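Local coordinates for protein tapirin (PDB 6N2C) that binds cellulose and, as a tapirin, probably helps its extremely thermophilic bacterium attach to plant biomass through a C-terminal beta-helix domain that carries zinc, at residues L298-G303 with I321-M326; K416-S421 with P438-Q443. All blocks are in the same frame, centred on the assembly; numbering follows the deposited sequence. Where two conformers were deposited one is given.

Contact 1 joins two successive coils in the body of the parallel beta-helix, at the turn that follows strands 297-300 and 318-321. Contact 2 lies at the end of the beta-helix, where the coil carrying strand 416-419 meets the chain that leaves strand 434-436. Their nearest atoms are about 17 Å apart, and they share no strand. The first is partly buried and mixes backbone and hydroxyl hydrogen bonds with isoleucine, leucine and methionine packing and an arginine laid over a tryptophan. The second is a surface contact, smaller in area, held by one valine and a CA-H...O approach, while its charged side chains bond to neighbouring residues outside the two segments.

Contact 1 of 2, residues L298-G303 with I321-M326; sequences LDIRNG and IWTDKM
I300 and I321 are paired in parallel register, CA to CA 4.8 Å, and just beyond them the backbone bonds from one coil to the next as I300 O takes the N-H of W322 at 2.8 Å, nearly straight at 166°. T323 N makes a weak second bond to the same oxygen. Further along the loops, T323 OG1 donates to G303 O at 2.9 Å; a chi1 of -164° turns the hydroxyl opposite the backbone N, toward G303, and leaves the methyl CG2 near I300 O. On the inner side I300 CD1 packs on M326 CB, and L298 CD2 meets M326 CE at 3.4 Å, tighter than usual. On the outer side R301 and W322 run alongside each other. R301 CD sits over the centre of the six-membered ring, 3.5 Å from its centroid, before the chain bends at chi3 and carries CZ over the same face as a cation-pi contact. The guanidinium stands steeply to the indole, 77° between planes, with its edge toward the ring. Replacing W322 by an alanine is likely to take away the surface on which R301 CD and CZ rest, leaving the chain freer to turn. D299, on the arginine's own strand, helps orient the guanidinium through a rather long salt bridge from OD2 to R301 NH2, while W322 of the next coil supplies the aromatic face that joins the coils.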
loop_
_atom_site.group_PDB
_atom_site.type_symbol
_atom_site.label_atom_id
_atom_site.label_comp_id
_atom_site.label_asym_id
_atom_site.label_seq_id
_atom_site.Cartn_x
_atom_site.Cartn_y
_atom_site.Cartn_z
ATOM N N LEU A 298 -5.867 8.067 5.642
ATOM C CA LEU A 298 -4.641 7.586 6.291
ATOM C C LEU A 298 -4.710 7.814 7.832
ATOM O O LEU A 298 -4.806 8.957 8.234
ATOM C CB LEU A 298 -3.402 8.279 5.728
ATOM C CG LEU A 298 -2.032 7.944 6.368
ATOM C CD1 LEU A 298 -1.786 6.461 6.421
ATOM C CD2 LEU A 298 -0.915 8.658 5.609
ATOM N N ASP A 299 -4.773 6.710 8.578
ATOM C CA ASP A 299 -4.947 6.706 10.072
ATOM C C ASP A 299 -3.639 6.388 10.753
ATOM O O ASP A 299 -3.101 5.277 10.619
ATOM C CB ASP A 299 -6.069 5.723 10.479
ATOM C CG ASP A 299 -7.462 6.313 10.358
ATOM O OD1 ASP A 299 -7.641 7.526 10.379
ATOM O OD2 ASP A 299 -8.428 5.525 10.302
ATOM N N ILE A 300 -3.068 7.381 11.416
ATOM C CA ILE A 300 -1.946 7.196 12.264
ATOM C C ILE A 300 -2.416 7.493 13.703
ATOM O O ILE A 300 -2.137 8.579 14.241
ATOM C CB ILE A 300 -0.741 8.046 11.887
ATOM C CG1 ILE A 300 -0.431 7.912 10.398
ATOM C CG2 ILE A 300 0.499 7.681 12.693
ATOM C CD1 ILE A 300 0.583 8.910 9.966
ATOM N N ARG A 301 -3.178 6.566 14.235
ATOM C CA ARG A 301 -3.895 6.851 15.501
ATOM C C ARG A 301 -3.609 5.839 16.611
ATOM O O ARG A 301 -3.518 6.229 17.762
ATOM C CB ARG A 301 -5.374 6.782 15.282
ATOM C CG ARG A 301 -5.858 7.818 14.311
ATOM C CD ARG A 301 -7.379 8.018 14.379
ATOM N NE ARG A 301 -8.107 6.942 13.823
ATOM C CZ ARG A 301 -9.431 6.882 13.722
ATOM N NH1 ARG A 301 -10.205 7.870 14.152
ATOM N NH2 ARG A 301 -9.996 5.830 13.183
ATOM N N ASN A 302 -3.504 4.591 16.269
ATOM C CA ASN A 302 -3.288 3.513 17.222
ATOM C C ASN A 302 -1.862 3.397 17.687
ATOM O O ASN A 302 -0.850 3.547 16.950
ATOM C CB ASN A 302 -3.644 2.155 16.642
ATOM C CG ASN A 302 -5.074 2.013 16.378
ATOM O OD1 ASN A 302 -5.883 2.500 17.178
ATOM N ND2 ASN A 302 -5.449 1.373 15.227
ATOM N N GLY A 303 -1.719 3.095 18.998
ATOM C CA GLY A 303 -0.361 2.819 19.503
ATOM C C GLY A 303 0.545 4.021 19.581
ATOM O O GLY A 303 0.081 5.159 19.693
ATOM N N ILE A 321 -3.695 12.180 12.347
ATOM C CA ILE A 321 -2.440 11.933 13.069
ATOM C C ILE A 321 -2.720 12.170 14.598
ATOM O O ILE A 321 -2.831 13.319 15.011
ATOM C CB ILE A 321 -1.289 12.805 12.606
ATOM C CG1 ILE A 321 -1.161 12.815 11.076
ATOM C CG2 ILE A 321 -0.003 12.361 13.284
ATOM C CD1 ILE A 321 -0.178 13.839 10.555
ATOM N N TRP A 322 -2.886 11.085 15.357
ATOM C CA TRP A 322 -3.222 11.158 16.795
ATOM C C TRP A 322 -2.125 10.553 17.673
ATOM O O TRP A 322 -2.252 10.515 18.894
ATOM C CB TRP A 322 -4.596 10.518 17.077
ATOM C CG TRP A 322 -5.770 11.050 16.323
ATOM C CD1 TRP A 322 -5.792 11.872 15.236
ATOM C CD2 TRP A 322 -7.110 10.703 16.567
ATOM N NE1 TRP A 322 -7.067 12.090 14.837
ATOM C CE2 TRP A 322 -7.887 11.371 15.662
ATOM C CE3 TRP A 322 -7.728 9.914 17.531
ATOM C CZ2 TRP A 322 -9.281 11.227 15.626
ATOM C CZ3 TRP A 322 -9.072 9.768 17.497
ATOM C CH2 TRP A 322 -9.846 10.426 16.563
ATOM N N THR A 323 -0.990 10.174 17.056
ATOM C CA THR A 323 0.161 9.681 17.708
ATOM C C THR A 323 1.396 9.954 16.867
ATOM O O THR A 323 1.248 10.563 15.777
ATOM C CB THR A 323 -0.049 8.184 18.053
ATOM O OG1 THR A 323 0.943 7.834 19.028
ATOM C CG2 THR A 323 0.077 7.289 16.755
ATOM N N ASP A 324 2.587 9.572 17.306
ATOM C CA ASP A 324 3.809 9.803 16.559
ATOM C C ASP A 324 3.899 8.738 15.481
ATOM O O ASP A 324 3.625 7.587 15.806
ATOM C CB ASP A 324 5.052 9.821 17.446
ATOM C CG ASP A 324 5.223 8.562 18.323
ATOM O OD1 ASP A 324 4.259 8.053 18.978
ATOM O OD2 ASP A 324 6.332 8.056 18.320
ATOM N N LYS A 325 4.273 9.041 14.230
ATOM C CA LYS A 325 4.395 10.356 13.605
ATOM C C LYS A 325 4.318 10.216 12.057
ATOM O O LYS A 325 4.256 9.120 11.505
ATOM C CB LYS A 325 5.701 11.061 13.969
ATOM C CG LYS A 325 6.989 10.332 13.602
ATOM C CD LYS A 325 8.191 11.077 14.200
ATOM C CE LYS A 325 9.522 10.325 14.116
ATOM N NZ LYS A 325 10.672 11.185 14.521
ATOM N N MET A 326 4.258 11.350 11.408
ATOM C CA MET A 326 4.397 11.443 9.925
ATOM C C MET A 326 5.581 12.380 9.679
ATOM O O MET A 326 5.657 13.409 10.390
ATOM C CB MET A 326 3.212 12.039 9.295
ATOM C CG MET A 326 3.358 12.152 7.783
ATOM S SD MET A 326 1.790 12.659 7.047
ATOM C CE MET A 326 1.139 11.176 6.542
#

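Contact 2 of 2, residues K416-S421 with P438-Q443; sequences KIECRS and PNVNFQ
V440 packs against R420 and E418 at the end of the parallel beta-helix, where the chain leaving strand 434-436 passes E418, C419 and R420. From CB, which lies 4.2 Å from E418 OE2, the valine sends its two methyls to different targets. CG1, set between the backbone N and the carbonyl carbon (chi1 71°), reaches backbone: it is 3.7 Å from R420 N and touches the carbonyl carbon of C419. CG2 points to the glutamate instead, 3.7 Å from E418 CD and close to OE2 and CG as well. The E418 chain is extended, crossing the valine obliquely so that its aliphatic part and carboxylate both lie against one methyl. Its two oxygens have polar partners nearby: OE1 makes a salt bridge with K393 NZ, and OE2 is hydrogen-bonded to N437 ND2, which should keep the carboxylate from turning. V440 also touches V395, on strand 393-396 of the preceding coil. R420 leads its guanidinium away from the segment 438-443, to G398 O through NE and T399 OG1 through NH2. What it does offer P438 is its carbonyl: P438 CA approaches R420 O at 3.6 Å as a CA-H...O contact, with an angle of 148° at the hydrogen.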
loop_
_atom_site.group_PDB
_atom_site.type_symbol
_atom_site.label_atom_id
_atom_site.label_comp_id
_atom_site.label_asym_id
_atom_site.label_seq_id
_atom_site.Cartn_x
_atom_site.Cartn_y
_atom_site.Cartn_z
ATOM N N LYS A 416 3.902 34.614 8.023
ATOM C CA LYS A 416 2.618 35.157 8.397
ATOM C C LYS A 416 1.531 34.128 8.340
ATOM O O LYS A 416 1.714 33.052 7.714
ATOM C CB LYS A 416 2.240 36.356 7.483
ATOM C CG LYS A 416 1.972 36.007 5.988
ATOM C CD LYS A 416 1.505 37.200 5.179
ATOM C CE LYS A 416 2.614 38.229 4.994
ATOM N NZ LYS A 416 3.821 37.812 4.218
ATOM N N ILE A 417 0.403 34.465 8.976
ATOM C CA ILE A 417 -0.839 33.752 8.793
ATOM C C ILE A 417 -1.673 34.711 7.946
ATOM O O ILE A 417 -2.243 35.706 8.464
ATOM C CB ILE A 417 -1.518 33.390 10.102
ATOM C CG1 ILE A 417 -0.619 32.482 10.966
ATOM C CG2 ILE A 417 -2.925 32.807 9.876
ATOM C CD1 ILE A 417 -1.090 32.327 12.402
ATOM N N GLU A 418 -1.808 34.403 6.652
ATOM C CA GLU A 418 -2.556 35.224 5.725
ATOM C C GLU A 418 -3.940 34.664 5.619
ATOM O O GLU A 418 -4.115 33.481 5.290
ATOM C CB GLU A 418 -1.852 35.196 4.369
ATOM C CG GLU A 418 -2.543 36.068 3.320
ATOM C CD GLU A 418 -1.893 36.080 1.963
ATOM O OE1 GLU A 418 -0.971 35.289 1.785
ATOM O OE2 GLU A 418 -2.331 36.905 1.070
ATOM N N CYS A 419 -4.929 35.458 5.941
ATOM C CA CYS A 419 -6.277 34.912 6.098
ATOM C C CYS A 419 -7.330 35.912 5.599
ATOM O O CYS A 419 -7.095 37.110 5.565
ATOM C CB CYS A 419 -6.466 34.509 7.521
ATOM S SG CYS A 419 -6.366 35.886 8.730
ATOM N N ARG A 420 -8.433 35.378 5.166
ATOM C CA ARG A 420 -9.568 36.153 4.658
ATOM C C ARG A 420 -10.064 37.130 5.722
ATOM O O ARG A 420 -10.366 38.297 5.412
ATOM C CB ARG A 420 -10.636 35.168 4.204
ATOM C CG ARG A 420 -11.978 35.840 3.829
ATOM C CD ARG A 420 -13.104 34.856 3.732
ATOM N NE ARG A 420 -13.527 34.279 5.002
ATOM C CZ ARG A 420 -14.375 34.815 5.884
ATOM N NH1 ARG A 420 -14.963 36.039 5.707
ATOM N NH2 ARG A 420 -14.644 34.129 6.986
ATOM N N SER A 421 -10.105 36.677 7.000
ATOM C CA SER A 421 -10.721 37.431 8.104
ATOM C C SER A 421 -9.936 37.064 9.364
ATOM O O SER A 421 -9.876 35.883 9.774
ATOM C CB SER A 421 -12.170 37.100 8.262
ATOM O OG SER A 421 -12.798 37.900 9.259
ATOM N N PRO A 438 -8.714 39.755 2.188
ATOM C CA PRO A 438 -10.048 39.262 1.967
ATOM C C PRO A 438 -10.225 38.388 0.713
ATOM O O PRO A 438 -11.287 37.766 0.588
ATOM C CB PRO A 438 -10.861 40.548 1.827
ATOM C CG PRO A 438 -10.116 41.528 2.670
ATOM C CD PRO A 438 -8.684 41.232 2.388
ATOM N N ASN A 439 -9.262 38.503 -0.183
ATOM C CA ASN A 439 -9.320 37.782 -1.498
ATOM C C ASN A 439 -8.372 36.588 -1.534
ATOM O O ASN A 439 -8.220 35.960 -2.559
ATOM C CB ASN A 439 -8.939 38.732 -2.641
ATOM C CG ASN A 439 -9.939 39.812 -2.841
ATOM O OD1 ASN A 439 -11.109 39.599 -2.586
ATOM N ND2 ASN A 439 -9.504 40.909 -3.430
ATOM N N VAL A 440 -7.807 36.202 -0.414
ATOM C CA VAL A 440 -6.794 35.158 -0.437
ATOM C C VAL A 440 -7.475 33.848 -0.906
ATOM O O VAL A 440 -8.661 33.553 -0.600
ATOM C CB VAL A 440 -6.020 34.971 0.923
ATOM C CG1 VAL A 440 -6.941 34.353 1.925
ATOM C CG2 VAL A 440 -4.817 34.122 0.691
ATOM N N ASN A 441 -6.788 33.177 -1.842
ATOM C CA ASN A 441 -7.380 31.999 -2.467
ATOM C C ASN A 441 -6.301 31.087 -2.952
ATOM O O ASN A 441 -5.208 31.516 -3.202
ATOM C CB ASN A 441 -8.334 32.358 -3.635
ATOM C CG ASN A 441 -7.557 32.913 -4.830
ATOM O OD1 ASN A 441 -7.108 32.163 -5.712
ATOM N ND2 ASN A 441 -7.278 34.240 -4.796
ATOM N N PHE A 442 -6.615 29.792 -3.066
ATOM C CA PHE A 442 -5.673 28.853 -3.675
ATOM C C PHE A 442 -6.475 27.680 -4.268
ATOM O O PHE A 442 -7.575 27.325 -3.830
ATOM C CB PHE A 442 -4.591 28.334 -2.675
ATOM C CG PHE A 442 -5.173 27.579 -1.531
ATOM C CD1 PHE A 442 -5.760 28.275 -0.480
ATOM C CD2 PHE A 442 -5.222 26.179 -1.539
ATOM C CE1 PHE A 442 -6.317 27.608 0.601
ATOM C CE2 PHE A 442 -5.799 25.513 -0.479
ATOM C CZ PHE A 442 -6.381 26.235 0.578
ATOM N N GLN A 443 -5.876 27.063 -5.241
ATOM C CA GLN A 443 -6.507 25.977 -5.995
ATOM C C GLN A 443 -5.488 24.837 -5.902
ATOM O O GLN A 443 -4.394 24.947 -6.351
ATOM C CB GLN A 443 -6.806 26.351 -7.505
ATOM C CG GLN A 443 -7.937 27.348 -7.749
ATOM C CD GLN A 443 -7.519 28.729 -7.364
ATOM O OE1 GLN A 443 -6.552 29.208 -7.898
ATOM N NE2 GLN A 443 -8.195 29.343 -6.379
#